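Local atomic coordinates of glutamate ABC superfamily ATP binding cassette transporter, binding protein (Enterococcus faecium DO, PDB entry 5EYF), a protein that binds L-glutamate between its two lobes and probably delivers it to an ABC transporter for import into the cell. Residues B[73-78]-B[204-209]; B[17-22]-B[79-84]; B[107-112]-B[170-175]; B[118-123]-B[143-148]. All blocks are in the same frame, centred on the assembly; numbering follows the deposited sequence.

Contact 1 of 4, residues B[73-78]-B[204-209]; sequences LLKNGN and INKGQE
The polar part of this contact joins Lys75 and Asn205. Lys75 NZ donates a hydrogen bond to Asn205 OD1 at 3.1 Å. The donor lies in the carbonyl plane of the amide, and the C=O...N angle is 159°. The two side chains cross at about a right angle. The lysine chain bends at chi3 and chi4, which brings the ammonium round to the oxygen of the amide. Lys75 NZ also bonds to the backbone O of Gln95, so two carbonyl oxygens share it. Asn205 OD1 takes a second, weak bond from its neighbour Lys206 N at 2.9 Å. The amide of Asn205 otherwise lies against the backbone of Lys75, with CG 3.9 Å from Lys75 CA.

The contact joins the end of helix 70-75 to the end of strand 198-205, within the fold of a family 3 solute-binding protein. The helix finishes in a Schellman motif with Gly77 at positive phi. The strand runs into a type II turn, Asn205 to Gln208, and Gln208 is the N-cap residue of helix 209-225.

The apolar part is carried by Leu74. Its CG lies anti to the backbone N (chi1 -178°), and CD2 rests on the strand backbone, 3.6 Å from both Ile204 C and Asn205 N. Ile204 directs its own side chain to the other side, onto Phe211, Leu212 and Val215 of helix 209-225.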
loop_
_atom_site.group_PDB
_atom_site.type_symbol
_atom_site.label_atom_id
_atom_site.label_comp_id
_atom_site.label_asym_id
_atom_site.label_seq_id
_atom_site.Cartn_x
_atom_site.Cartn_y
_atom_site.Cartn_z
ATOM N N LEU B 73 -21.711 1.484 -15.021
ATOM C CA LEU B 73 -21.393 0.952 -16.342
ATOM C C LEU B 73 -20.907 -0.485 -16.268
ATOM O O LEU B 73 -21.262 -1.311 -17.117
ATOM C CB LEU B 73 -20.336 1.827 -17.007
ATOM C CG LEU B 73 -20.892 3.163 -17.481
ATOM C CD1 LEU B 73 -19.751 4.104 -17.849
ATOM C CD2 LEU B 73 -21.782 2.904 -18.676
ATOM N N LEU B 74 -20.077 -0.798 -15.266
ATOM C CA LEU B 74 -19.631 -2.176 -15.095
ATOM C C LEU B 74 -20.803 -3.108 -14.804
ATOM O O LEU B 74 -20.928 -4.173 -15.418
ATOM C CB LEU B 74 -18.604 -2.259 -13.970
ATOM C CG LEU B 74 -18.038 -3.670 -13.759
ATOM C CD1 LEU B 74 -17.171 -4.134 -14.927
ATOM C CD2 LEU B 74 -17.192 -3.693 -12.487
ATOM N N LYS B 75 -21.657 -2.744 -13.841
ATOM C CA LYS B 75 -22.705 -3.670 -13.438
ATOM C C LYS B 75 -23.766 -3.822 -14.516
ATOM O O LYS B 75 -24.451 -4.848 -14.564
ATOM C CB LYS B 75 -23.309 -3.214 -12.103
ATOM C CG LYS B 75 -22.258 -3.215 -10.970
ATOM C CD LYS B 75 -22.896 -3.156 -9.580
ATOM C CE LYS B 75 -23.761 -4.375 -9.284
ATOM N NZ LYS B 75 -22.937 -5.566 -8.936
ATOM N N ASN B 76 -23.863 -2.857 -15.415
ATOM C CA ASN B 76 -24.805 -2.940 -16.520
ATOM C C ASN B 76 -24.239 -3.679 -17.725
ATOM O O ASN B 76 -24.970 -3.893 -18.696
ATOM C CB ASN B 76 -25.222 -1.537 -16.934
ATOM C CG ASN B 76 -26.452 -1.551 -17.780
ATOM O OD1 ASN B 76 -27.496 -2.020 -17.338
ATOM N ND2 ASN B 76 -26.338 -1.066 -19.011
ATOM N N GLY B 77 -22.962 -4.057 -17.700
ATOM C CA GLY B 77 -22.374 -4.792 -18.802
ATOM C C GLY B 77 -21.826 -3.953 -19.938
ATOM O O GLY B 77 -21.392 -4.524 -20.948
ATOM N N ASN B 78 -21.798 -2.622 -19.799
ATOM C CA ASN B 78 -21.257 -1.778 -20.864
ATOM C C ASN B 78 -19.773 -2.007 -21.055
ATOM O O ASN B 78 -19.236 -1.757 -22.143
ATOM C CB ASN B 78 -21.461 -0.289 -20.566
ATOM C CG ASN B 78 -22.902 0.102 -20.480
ATOM O OD1 ASN B 78 -23.700 -0.566 -19.822
ATOM N ND2 ASN B 78 -23.247 1.218 -21.127
ATOM N N ILE B 204 -14.349 -6.038 -11.534
ATOM C CA ILE B 204 -15.081 -6.931 -12.418
ATOM C C ILE B 204 -16.452 -7.191 -11.792
ATOM O O ILE B 204 -16.586 -7.253 -10.562
ATOM C CB ILE B 204 -14.267 -8.222 -12.658
ATOM C CG1 ILE B 204 -12.948 -7.862 -13.383
ATOM C CG2 ILE B 204 -15.078 -9.314 -13.385
ATOM C CD1 ILE B 204 -11.986 -8.996 -13.558
ATOM N N ASN B 205 -17.495 -7.258 -12.617
ATOM C CA ASN B 205 -18.817 -7.466 -12.035
ATOM C C ASN B 205 -18.867 -8.801 -11.297
ATOM O O ASN B 205 -18.118 -9.737 -11.602
ATOM C CB ASN B 205 -19.898 -7.437 -13.124
ATOM C CG ASN B 205 -21.285 -7.209 -12.573
ATOM O OD1 ASN B 205 -21.447 -6.765 -11.432
ATOM N ND2 ASN B 205 -22.296 -7.516 -13.370
ATOM N N LYS B 206 -19.762 -8.881 -10.319
ATOM C CA LYS B 206 -20.073 -10.148 -9.685
ATOM C C LYS B 206 -20.554 -11.159 -10.725
ATOM O O LYS B 206 -21.204 -10.809 -11.718
ATOM C CB LYS B 206 -21.148 -9.944 -8.611
ATOM C CG LYS B 206 -20.788 -8.916 -7.560
ATOM C CD LYS B 206 -19.747 -9.462 -6.595
ATOM C CE LYS B 206 -19.490 -8.512 -5.406
ATOM N NZ LYS B 206 -18.352 -8.996 -4.589
ATOM N N GLY B 207 -20.224 -12.428 -10.489
ATOM C CA GLY B 207 -20.675 -13.497 -11.355
ATOM C C GLY B 207 -19.829 -13.670 -12.592
ATOM O O GLY B 207 -20.274 -14.297 -13.563
ATOM N N GLN B 208 -18.623 -13.107 -12.591
ATOM C CA GLN B 208 -17.678 -13.205 -13.698
ATOM C C GLN B 208 -16.380 -13.840 -13.212
ATOM O O GLN B 208 -15.273 -13.388 -13.533
ATOM C CB GLN B 208 -17.403 -11.835 -14.315
ATOM C CG GLN B 208 -18.612 -11.168 -14.972
ATOM C CD GLN B 208 -19.080 -11.898 -16.223
ATOM O OE1 GLN B 208 -18.338 -12.669 -16.817
ATOM N NE2 GLN B 208 -20.325 -11.658 -16.620
ATOM N N GLU B 209 -16.509 -14.901 -12.412
ATOM C CA GLU B 209 -15.341 -15.436 -11.719
ATOM C C GLU B 209 -14.304 -16.006 -12.678
ATOM O O GLU B 209 -13.101 -15.940 -12.392
ATOM C CB GLU B 209 -15.783 -16.494 -10.713
ATOM C CG GLU B 209 -16.608 -15.927 -9.567
ATOM C CD GLU B 209 -18.090 -15.881 -9.813
ATOM O OE1 GLU B 209 -18.547 -16.178 -10.936
ATOM O OE2 GLU B 209 -18.818 -15.552 -8.849
#

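Contact 2 of 4, residues B[17-22]-B[79-84]; sequences IIWGVK and IDAIIA. With GLU (glutamic acid), chain E.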
loop_
_atom_site.group_PDB
_atom_site.type_symbol
_atom_site.label_atom_id
_atom_site.label_comp_id
_atom_site.label_asym_id
_atom_site.label_seq_id
_atom_site.Cartn_x
_atom_site.Cartn_y
_atom_site.Cartn_z
ATOM N N ILE B 17 -11.693 -7.537 -25.261
ATOM C CA ILE B 17 -12.078 -7.155 -23.908
ATOM C C ILE B 17 -12.327 -5.652 -23.900
ATOM O O ILE B 17 -11.557 -4.887 -24.490
ATOM C CB ILE B 17 -11.009 -7.526 -22.869
ATOM C CG1 ILE B 17 -10.797 -9.037 -22.870
ATOM C CG2 ILE B 17 -11.407 -6.986 -21.461
ATOM C CD1 ILE B 17 -9.683 -9.437 -21.967
ATOM N N ILE B 18 -13.419 -5.235 -23.255
ATOM C CA ILE B 18 -13.843 -3.840 -23.208
ATOM C C ILE B 18 -13.541 -3.290 -21.820
ATOM O O ILE B 18 -14.087 -3.770 -20.820
ATOM C CB ILE B 18 -15.336 -3.697 -23.519
ATOM C CG1 ILE B 18 -15.676 -4.359 -24.863
ATOM C CG2 ILE B 18 -15.720 -2.226 -23.526
ATOM C CD1 ILE B 18 -17.124 -4.274 -25.220
ATOM N N TRP B 19 -12.697 -2.272 -21.766
ATOM C CA TRP B 19 -12.167 -1.759 -20.509
ATOM C C TRP B 19 -12.708 -0.366 -20.263
ATOM O O TRP B 19 -12.674 0.478 -21.162
ATOM C CB TRP B 19 -10.642 -1.675 -20.505
ATOM C CG TRP B 19 -9.938 -2.962 -20.650
ATOM C CD1 TRP B 19 -9.620 -3.587 -21.812
ATOM C CD2 TRP B 19 -9.421 -3.778 -19.589
ATOM N NE1 TRP B 19 -8.932 -4.757 -21.549
ATOM C CE2 TRP B 19 -8.791 -4.891 -20.189
ATOM C CE3 TRP B 19 -9.418 -3.670 -18.197
ATOM C CZ2 TRP B 19 -8.201 -5.912 -19.450
ATOM C CZ3 TRP B 19 -8.791 -4.661 -17.454
ATOM C CH2 TRP B 19 -8.203 -5.781 -18.080
ATOM N N GLY B 20 -13.204 -0.134 -19.050
ATOM C CA GLY B 20 -13.557 1.195 -18.613
ATOM C C GLY B 20 -12.382 1.924 -17.991
ATOM O O GLY B 20 -11.816 1.464 -16.990
ATOM N N VAL B 21 -11.988 3.058 -18.575
ATOM C CA VAL B 21 -10.806 3.805 -18.154
ATOM C C VAL B 21 -11.169 5.269 -18.015
ATOM O O VAL B 21 -12.118 5.751 -18.637
ATOM C CB VAL B 21 -9.625 3.650 -19.158
ATOM C CG1 VAL B 21 -9.112 2.204 -19.213
ATOM C CG2 VAL B 21 -10.030 4.143 -20.575
ATOM N N LYS B 22 -10.392 5.979 -17.193
ATOM C CA LYS B 22 -10.498 7.425 -17.159
ATOM C C LYS B 22 -10.030 8.010 -18.482
ATOM O O LYS B 22 -9.159 7.449 -19.162
ATOM C CB LYS B 22 -9.672 8.006 -16.007
ATOM C CG LYS B 22 -10.022 7.444 -14.610
ATOM C CD LYS B 22 -11.512 7.514 -14.316
ATOM C CE LYS B 22 -11.844 7.234 -12.838
ATOM N NZ LYS B 22 -11.512 8.339 -11.889
ATOM N N ILE B 79 -19.087 -2.389 -19.979
ATOM C CA ILE B 79 -17.665 -2.675 -19.982
ATOM C C ILE B 79 -17.483 -3.990 -19.238
ATOM O O ILE B 79 -18.339 -4.394 -18.448
ATOM C CB ILE B 79 -16.849 -1.555 -19.306
ATOM C CG1 ILE B 79 -17.395 -1.311 -17.903
ATOM C CG2 ILE B 79 -16.924 -0.290 -20.127
ATOM C CD1 ILE B 79 -16.666 -0.230 -17.125
ATOM N N ASP B 80 -16.356 -4.661 -19.510
ATOM C CA ASP B 80 -16.025 -5.936 -18.878
ATOM C C ASP B 80 -15.249 -5.749 -17.584
ATOM O O ASP B 80 -15.272 -6.627 -16.705
ATOM C CB ASP B 80 -15.186 -6.805 -19.837
ATOM C CG ASP B 80 -15.913 -7.109 -21.142
ATOM O OD1 ASP B 80 -17.173 -7.257 -21.125
ATOM O OD2 ASP B 80 -15.208 -7.181 -22.185
ATOM N N ALA B 81 -14.523 -4.646 -17.469
ATOM C CA ALA B 81 -13.683 -4.419 -16.299
ATOM C C ALA B 81 -13.436 -2.927 -16.180
ATOM O O ALA B 81 -13.405 -2.213 -17.199
ATOM C CB ALA B 81 -12.344 -5.184 -16.423
ATOM N N ILE B 82 -13.257 -2.466 -14.932
ATOM C CA ILE B 82 -12.837 -1.098 -14.637
ATOM C C ILE B 82 -11.357 -1.107 -14.309
ATOM O O ILE B 82 -10.929 -1.793 -13.371
ATOM C CB ILE B 82 -13.588 -0.491 -13.448
ATOM C CG1 ILE B 82 -15.100 -0.488 -13.640
ATOM C CG2 ILE B 82 -13.076 0.921 -13.204
ATOM C CD1 ILE B 82 -15.835 -0.211 -12.291
ATOM N N ILE B 83 -10.562 -0.359 -15.065
ATOM C CA ILE B 83 -9.190 -0.079 -14.648
ATOM C C ILE B 83 -9.039 1.439 -14.723
ATOM O O ILE B 83 -8.804 2.018 -15.787
ATOM C CB ILE B 83 -8.125 -0.858 -15.452
ATOM C CG1 ILE B 83 -6.759 -0.709 -14.777
ATOM C CG2 ILE B 83 -8.076 -0.535 -16.954
ATOM C CD1 ILE B 83 -5.721 -1.652 -15.404
ATOM N N ALA B 84 -9.218 2.100 -13.586
ATOM C CA ALA B 84 -9.465 3.540 -13.593
ATOM C C ALA B 84 -9.174 4.084 -12.203
ATOM O O ALA B 84 -10.097 4.488 -11.496
ATOM C CB ALA B 84 -10.922 3.867 -14.012
HETATM N N GLU E . -8.404 6.006 -5.937
HETATM C CA GLU E . -9.474 6.811 -5.327
HETATM C C GLU E . -10.818 6.115 -5.486
HETATM O O GLU E . -10.913 5.039 -6.091
HETATM C CB GLU E . -9.529 8.233 -5.922
HETATM C CG GLU E . -9.460 8.296 -7.448
HETATM C CD GLU E . -10.733 7.847 -8.160
HETATM O OE1 GLU E . -10.611 7.370 -9.293
HETATM O OE2 GLU E . -11.857 8.041 -7.643
HETATM O OXT GLU E . -11.851 6.607 -4.990
HETATM O O HOH W 1 -7.888 4.732 -16.263
#
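Strands 16-21 and 81-82 pair in parallel in the sheet of one lobe, and their C-terminal ends lead into the glutamate pocket. The backbone N and O of Gly20 both bond to the partner strand: N donates to Ala81 O (2.8 Å), and O accepts from Ile83 N (2.9 Å). Ile79 CD1 packs against the glycine, 3.7 Å from Gly20 CA. At the start of the pairing, Asp80 N bonds to Ile18 O, while Ile18 N returns a nearly straight bond to Asp80 OD2 (2.9 Å, 169°). That nitrogen meets the carboxylate from above its plane. Asp80 OD1 forms a salt bridge with Arg10.

On the sheet face that carries Trp19 and Ala81, two groups approach the Trp19 ring obliquely, Ile83 CG2 at CE3 and Ala81 CB at CE3 and CZ3. Farther along, a water links Lys22 N to Ile83 O. The Lys22 chain bends at chi2 (-51°) and passes over Ala84, with CE 3.7 Å from Ala84 CB. Its NZ bonds to OE1 of the bound glutamate (2.9 Å) and to Ser67 OG. The lysine's positive charge should favour a ligand with a carboxylate side chain, in line with the glutamate bound here.

Contact 3 of 4, residues B[107-112]-B[170-175]; sequences QALLVK and AMTTDN. With GLU (glutamic acid), chain E.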
loop_
_atom_site.group_PDB
_atom_site.type_symbol
_atom_site.label_atom_id
_atom_site.label_comp_id
_atom_site.label_asym_id
_atom_site.label_seq_id
_atom_site.Cartn_x
_atom_site.Cartn_y
_atom_site.Cartn_z
ATOM N N GLN B 107 -3.712 8.917 -0.477
ATOM C CA GLN B 107 -4.264 10.262 -0.616
ATOM C C GLN B 107 -3.284 11.320 -0.127
ATOM O O GLN B 107 -2.569 11.120 0.853
ATOM C CB GLN B 107 -5.590 10.373 0.127
ATOM C CG GLN B 107 -6.349 11.651 -0.240
ATOM C CD GLN B 107 -7.784 11.604 0.219
ATOM O OE1 GLN B 107 -8.329 10.533 0.409
ATOM N NE2 GLN B 107 -8.389 12.766 0.437
ATOM N N ALA B 108 -3.273 12.468 -0.800
ATOM C CA ALA B 108 -2.298 13.515 -0.513
ATOM C C ALA B 108 -2.916 14.878 -0.769
ATOM O O ALA B 108 -4.073 14.994 -1.177
ATOM C CB ALA B 108 -1.015 13.368 -1.353
ATOM N N LEU B 109 -2.119 15.913 -0.509
ATOM C CA LEU B 109 -2.525 17.308 -0.647
ATOM C C LEU B 109 -1.652 18.021 -1.658
ATOM O O LEU B 109 -0.432 17.877 -1.642
ATOM C CB LEU B 109 -2.380 18.080 0.652
ATOM C CG LEU B 109 -3.207 17.643 1.849
ATOM C CD1 LEU B 109 -2.976 18.585 3.034
ATOM C CD2 LEU B 109 -4.692 17.553 1.510
ATOM N N LEU B 110 -2.280 18.849 -2.490
ATOM C CA LEU B 110 -1.583 19.749 -3.397
ATOM C C LEU B 110 -1.909 21.182 -2.989
ATOM O O LEU B 110 -3.082 21.516 -2.795
ATOM C CB LEU B 110 -2.039 19.492 -4.844
ATOM C CG LEU B 110 -1.377 20.287 -5.976
ATOM C CD1 LEU B 110 -0.079 19.612 -6.338
ATOM C CD2 LEU B 110 -2.286 20.411 -7.212
ATOM N N VAL B 111 -0.873 22.013 -2.830
ATOM C CA VAL B 111 -1.021 23.412 -2.442
ATOM C C VAL B 111 -0.115 24.260 -3.325
ATOM O O VAL B 111 0.808 23.757 -3.966
ATOM C CB VAL B 111 -0.673 23.636 -0.938
ATOM C CG1 VAL B 111 -1.598 22.823 -0.035
ATOM C CG2 VAL B 111 0.771 23.266 -0.659
ATOM N N LYS B 112 -0.390 25.565 -3.358
ATOM C CA LYS B 112 0.561 26.497 -3.947
ATOM C C LYS B 112 1.835 26.526 -3.104
ATOM O O LYS B 112 1.780 26.607 -1.875
ATOM C CB LYS B 112 -0.054 27.895 -4.019
ATOM C CG LYS B 112 0.811 28.948 -4.689
ATOM C CD LYS B 112 0.104 30.298 -4.652
ATOM C CE LYS B 112 1.079 31.448 -4.831
ATOM N NZ LYS B 112 1.188 31.843 -6.256
ATOM N N ALA B 170 -6.303 23.944 -0.586
ATOM C CA ALA B 170 -5.587 22.719 -0.908
ATOM C C ALA B 170 -6.491 21.853 -1.761
ATOM O O ALA B 170 -7.714 21.932 -1.650
ATOM C CB ALA B 170 -5.167 21.938 0.360
HETATM N N MSE B 171 -5.881 21.084 -2.659
HETATM C CA MSE B 171 -6.613 20.097 -3.434
HETATM C C MSE B 171 -6.193 18.715 -2.960
HETATM O O MSE B 171 -5.024 18.506 -2.656
HETATM C CB MSE B 171 -6.354 20.271 -4.935
HETATM C CG MSE B 171 -6.901 19.147 -5.779
HETATM SE SE MSE B 171 -6.575 19.561 -7.641
HETATM C CE MSE B 171 -7.339 17.871 -8.348
ATOM N N THR B 172 -7.137 17.783 -2.916
ATOM C CA THR B 172 -6.826 16.424 -2.489
ATOM C C THR B 172 -7.367 15.380 -3.455
ATOM O O THR B 172 -8.466 15.523 -4.008
ATOM C CB THR B 172 -7.349 16.185 -1.053
ATOM O OG1 THR B 172 -6.784 14.964 -0.563
ATOM C CG2 THR B 172 -8.864 16.099 -0.975
ATOM N N THR B 173 -6.538 14.358 -3.695
ATOM C CA THR B 173 -6.901 13.112 -4.360
ATOM C C THR B 173 -5.639 12.266 -4.251
ATOM O O THR B 173 -4.784 12.565 -3.403
ATOM C CB THR B 173 -7.397 13.302 -5.815
ATOM O OG1 THR B 173 -7.722 12.021 -6.392
ATOM C CG2 THR B 173 -6.358 13.975 -6.715
ATOM N N ASP B 174 -5.519 11.206 -5.034
ATOM C CA ASP B 174 -4.399 10.302 -4.839
ATOM C C ASP B 174 -3.099 10.991 -5.232
ATOM O O ASP B 174 -3.053 11.753 -6.202
ATOM C CB ASP B 174 -4.562 9.040 -5.680
ATOM C CG ASP B 174 -5.774 8.192 -5.297
ATOM O OD1 ASP B 174 -6.343 8.406 -4.198
ATOM O OD2 ASP B 174 -6.167 7.306 -6.134
ATOM N N ASN B 175 -2.026 10.678 -4.504
ATOM C CA ASN B 175 -0.730 11.280 -4.792
ATOM C C ASN B 175 -0.324 11.143 -6.256
ATOM O O ASN B 175 0.119 12.123 -6.869
ATOM C CB ASN B 175 0.350 10.691 -3.881
ATOM C CG ASN B 175 0.480 9.161 -3.953
ATOM O OD1 ASN B 175 -0.339 8.410 -4.515
ATOM N ND2 ASN B 175 1.543 8.703 -3.354
HETATM N N GLU E . -8.404 6.006 -5.937
HETATM C CA GLU E . -9.474 6.811 -5.327
HETATM C C GLU E . -10.818 6.115 -5.486
HETATM O O GLU E . -10.913 5.039 -6.091
HETATM C CB GLU E . -9.529 8.233 -5.922
HETATM C CG GLU E . -9.460 8.296 -7.448
HETATM C CD GLU E . -10.733 7.847 -8.160
HETATM O OE1 GLU E . -10.611 7.370 -9.293
HETATM O OE2 GLU E . -11.857 8.041 -7.643
HETATM O OXT GLU E . -11.851 6.607 -4.990
#
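Thr172 OG1 stands between two partners on the neighbouring strand. It donates to Ala108 O at 2.8 Å, tilted 32° from the carbonyl plane, and accepts from Gln107 NE2 at 2.9 Å. The hydroxyl lies close to the amide plane of Gln107. Thr172 OG1 is anti to its own backbone N (chi1 -168°), which turns it across to the partner strand. It thus takes up Ala108 O, while Ala108 N bonds to Thr173 O. Farther along, Leu110 and Met171 form a hydrogen-bonded pair, each N to the other's O at 2.8 Å. Met171 is selenomethionine. Apolar contact continues in Val111 CG1, 3.7 Å from Ala170 CB.

The two strands run antiparallel in the mixed sheet of the second lobe, in a periplasmic-binding-protein-like fold. The chain turns a corner at Thr173, and Asp174 then takes the N-cap position of helix 175-182. Its carboxylate makes no capping bond and turns to the ligand instead. OD2 accepts a hydrogen bond from the amino N of the bound glutamate at 2.6 Å. An amino group bound by a carboxylate is probably held in its charged form.

The next shell positions these groups. Tyr200 OH also bonds to Asp174 OD2. The Gln107 amide is held by Asn140 ND2 at OE1 and by Ser137 O at NE2. Asn175 CB packs on Ala108 CB at 3.9 Å, and its OD1 accepts from Gly106 N.

Contact 4 of 4, residues B[118-123]-B[143-148]; sequences KSVDDL and QHAPDA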
loop_
_atom_site.group_PDB
_atom_site.type_symbol
_atom_site.label_atom_id
_atom_site.label_comp_id
_atom_site.label_asym_id
_atom_site.label_seq_id
_atom_site.Cartn_x
_atom_site.Cartn_y
_atom_site.Cartn_z
ATOM N N LYS B 118 1.095 22.336 5.437
ATOM C CA LYS B 118 2.201 21.417 5.194
ATOM C C LYS B 118 1.800 19.953 5.232
ATOM O O LYS B 118 2.614 19.090 4.869
ATOM C CB LYS B 118 3.313 21.606 6.231
ATOM C CG LYS B 118 3.708 23.036 6.519
ATOM C CD LYS B 118 4.347 23.048 7.897
ATOM C CE LYS B 118 5.075 24.346 8.195
ATOM N NZ LYS B 118 6.006 24.170 9.356
ATOM N N SER B 119 0.599 19.650 5.692
ATOM C CA SER B 119 0.138 18.279 5.796
ATOM C C SER B 119 -1.336 18.314 6.147
ATOM O O SER B 119 -1.917 19.375 6.408
ATOM C CB SER B 119 0.908 17.501 6.861
ATOM O OG SER B 119 0.385 17.784 8.151
ATOM N N VAL B 120 -1.925 17.119 6.170
ATOM C CA VAL B 120 -3.323 16.991 6.532
ATOM C C VAL B 120 -3.570 17.543 7.930
ATOM O O VAL B 120 -4.677 17.985 8.224
ATOM C CB VAL B 120 -3.737 15.511 6.385
ATOM C CG1 VAL B 120 -3.100 14.671 7.483
ATOM C CG2 VAL B 120 -5.261 15.364 6.319
ATOM N N ASP B 121 -2.546 17.577 8.783
ATOM C CA ASP B 121 -2.730 18.070 10.141
ATOM C C ASP B 121 -3.030 19.569 10.175
ATOM O O ASP B 121 -3.543 20.070 11.179
ATOM C CB ASP B 121 -1.486 17.758 10.996
ATOM C CG ASP B 121 -1.301 16.257 11.266
ATOM O OD1 ASP B 121 -2.286 15.505 11.123
ATOM O OD2 ASP B 121 -0.174 15.831 11.658
ATOM N N ASP B 122 -2.734 20.291 9.108
ATOM C CA ASP B 122 -2.953 21.733 9.034
ATOM C C ASP B 122 -4.310 22.111 8.438
ATOM O O ASP B 122 -4.553 23.290 8.181
ATOM C CB ASP B 122 -1.846 22.378 8.194
ATOM C CG ASP B 122 -0.499 22.365 8.895
ATOM O OD1 ASP B 122 -0.494 22.313 10.144
ATOM O OD2 ASP B 122 0.554 22.410 8.205
ATOM N N LEU B 123 -5.173 21.150 8.166
ATOM C CA LEU B 123 -6.515 21.437 7.692
ATOM C C LEU B 123 -7.462 21.555 8.877
ATOM O O LEU B 123 -7.391 20.770 9.834
ATOM C CB LEU B 123 -6.982 20.341 6.739
ATOM C CG LEU B 123 -6.089 20.184 5.502
ATOM C CD1 LEU B 123 -6.589 19.034 4.604
ATOM C CD2 LEU B 123 -6.017 21.498 4.708
ATOM N N GLN B 143 -12.773 12.504 7.435
ATOM C CA GLN B 143 -12.261 11.710 8.538
ATOM C C GLN B 143 -10.925 12.223 9.064
ATOM O O GLN B 143 -10.757 12.417 10.275
ATOM C CB GLN B 143 -12.126 10.258 8.094
ATOM C CG GLN B 143 -11.436 9.373 9.114
ATOM C CD GLN B 143 -11.479 7.923 8.711
ATOM O OE1 GLN B 143 -12.381 7.507 8.000
ATOM N NE2 GLN B 143 -10.497 7.150 9.147
ATOM N N HIS B 144 -9.966 12.461 8.167
ATOM C CA HIS B 144 -8.624 12.819 8.607
ATOM C C HIS B 144 -8.478 14.308 8.894
ATOM O O HIS B 144 -7.504 14.708 9.534
ATOM C CB HIS B 144 -7.605 12.363 7.554
ATOM C CG HIS B 144 -7.434 10.878 7.505
ATOM N ND1 HIS B 144 -8.111 10.075 6.610
ATOM C CD2 HIS B 144 -6.698 10.043 8.277
ATOM C CE1 HIS B 144 -7.773 8.813 6.810
ATOM N NE2 HIS B 144 -6.929 8.764 7.826
ATOM N N ALA B 145 -9.425 15.123 8.431
ATOM C CA ALA B 145 -9.455 16.561 8.690
ATOM C C ALA B 145 -10.902 16.951 8.960
ATOM O O ALA B 145 -11.522 17.692 8.192
ATOM C CB ALA B 145 -8.874 17.342 7.511
ATOM N N PRO B 146 -11.473 16.453 10.059
ATOM C CA PRO B 146 -12.933 16.529 10.235
ATOM C C PRO B 146 -13.478 17.939 10.341
ATOM O O PRO B 146 -14.678 18.137 10.120
ATOM C CB PRO B 146 -13.166 15.742 11.532
ATOM C CG PRO B 146 -11.887 15.861 12.274
ATOM C CD PRO B 146 -10.807 15.847 11.223
ATOM N N ASP B 147 -12.646 18.922 10.668
ATOM C CA ASP B 147 -13.077 20.307 10.766
ATOM C C ASP B 147 -12.943 21.057 9.453
ATOM O O ASP B 147 -13.471 22.165 9.329
ATOM C CB ASP B 147 -12.260 21.038 11.837
ATOM C CG ASP B 147 -12.477 20.472 13.216
ATOM O OD1 ASP B 147 -13.611 20.030 13.505
ATOM O OD2 ASP B 147 -11.511 20.467 14.008
ATOM N N ALA B 148 -12.239 20.491 8.481
ATOM C CA ALA B 148 -12.002 21.192 7.233
ATOM C C ALA B 148 -13.299 21.418 6.476
ATOM O O ALA B 148 -14.238 20.625 6.551
ATOM C CB ALA B 148 -11.043 20.404 6.356
HETATM O O HOH W 2 -9.544 19.085 10.878
#
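His144 brings the flat group, and it meets Val120 through CB rather than through its ring. Val120 CG2 lies 4.0 Å from both His144 CB and His144 O, and the two side chains cross at a slant. One face of the imidazole has Gln143 CG over its rim, 4.2 Å above the plane. The ring also meets that of Phe195, with the planes at about 60°. ND1 bonds to Asn140 O, one turn back in the helix, which should help fix the rotation of the imidazole.

The rest of the contact is apolar. Leu123 CB sits 3.6 Å from Ala145 CB and 4.1 Å from Ala148 CB, so it touches both ends of the type I turn Ala145 to Ala148. Leu123 CD1 also reaches Ala145 CB.

This packing lies in the second lobe. It sets the loop between strands 103-112 and 128-132 against the end of helix 136-144. The loop is shaped by an ST turn, in which Ser119 OG accepts from Asp121 N, and by a short 3-10 segment, 120-122. Asp122 OD2 accepts from Lys118 N at 2.8 Å, through its anti lone pair.

A water bridges the backbones, donating to Leu123 O and accepting from Asp147 N. The loop also faces the second subunit: Asp122 OD1 forms a salt bridge with Lys118 NZ of the second subunit, and Lys118 NZ pairs in the same way with Asp122 OD1 of the second subunit.

From the N terminus, residues 17-22 come first, and contact 2 closes its loop at 79-84. Contact 1 opens before that, at 73-78, so the two cross along the chain. They also touch in space, through Leu74. Contact 1 closes last, at 204-209, after the chain has passed through the second lobe and returned. Contacts 3 and 4 both fall within that long excursion. Contact 3 spans 107-112 to 170-175 and encloses contact 4, which packs against it through Leu109. Contacts 1 and 2 thus tie up one lobe, contacts 3 and 4 the other. Contacts 2 and 3 both touch the bound glutamate, although the nearest atoms of the two contacts are about 7 Å apart.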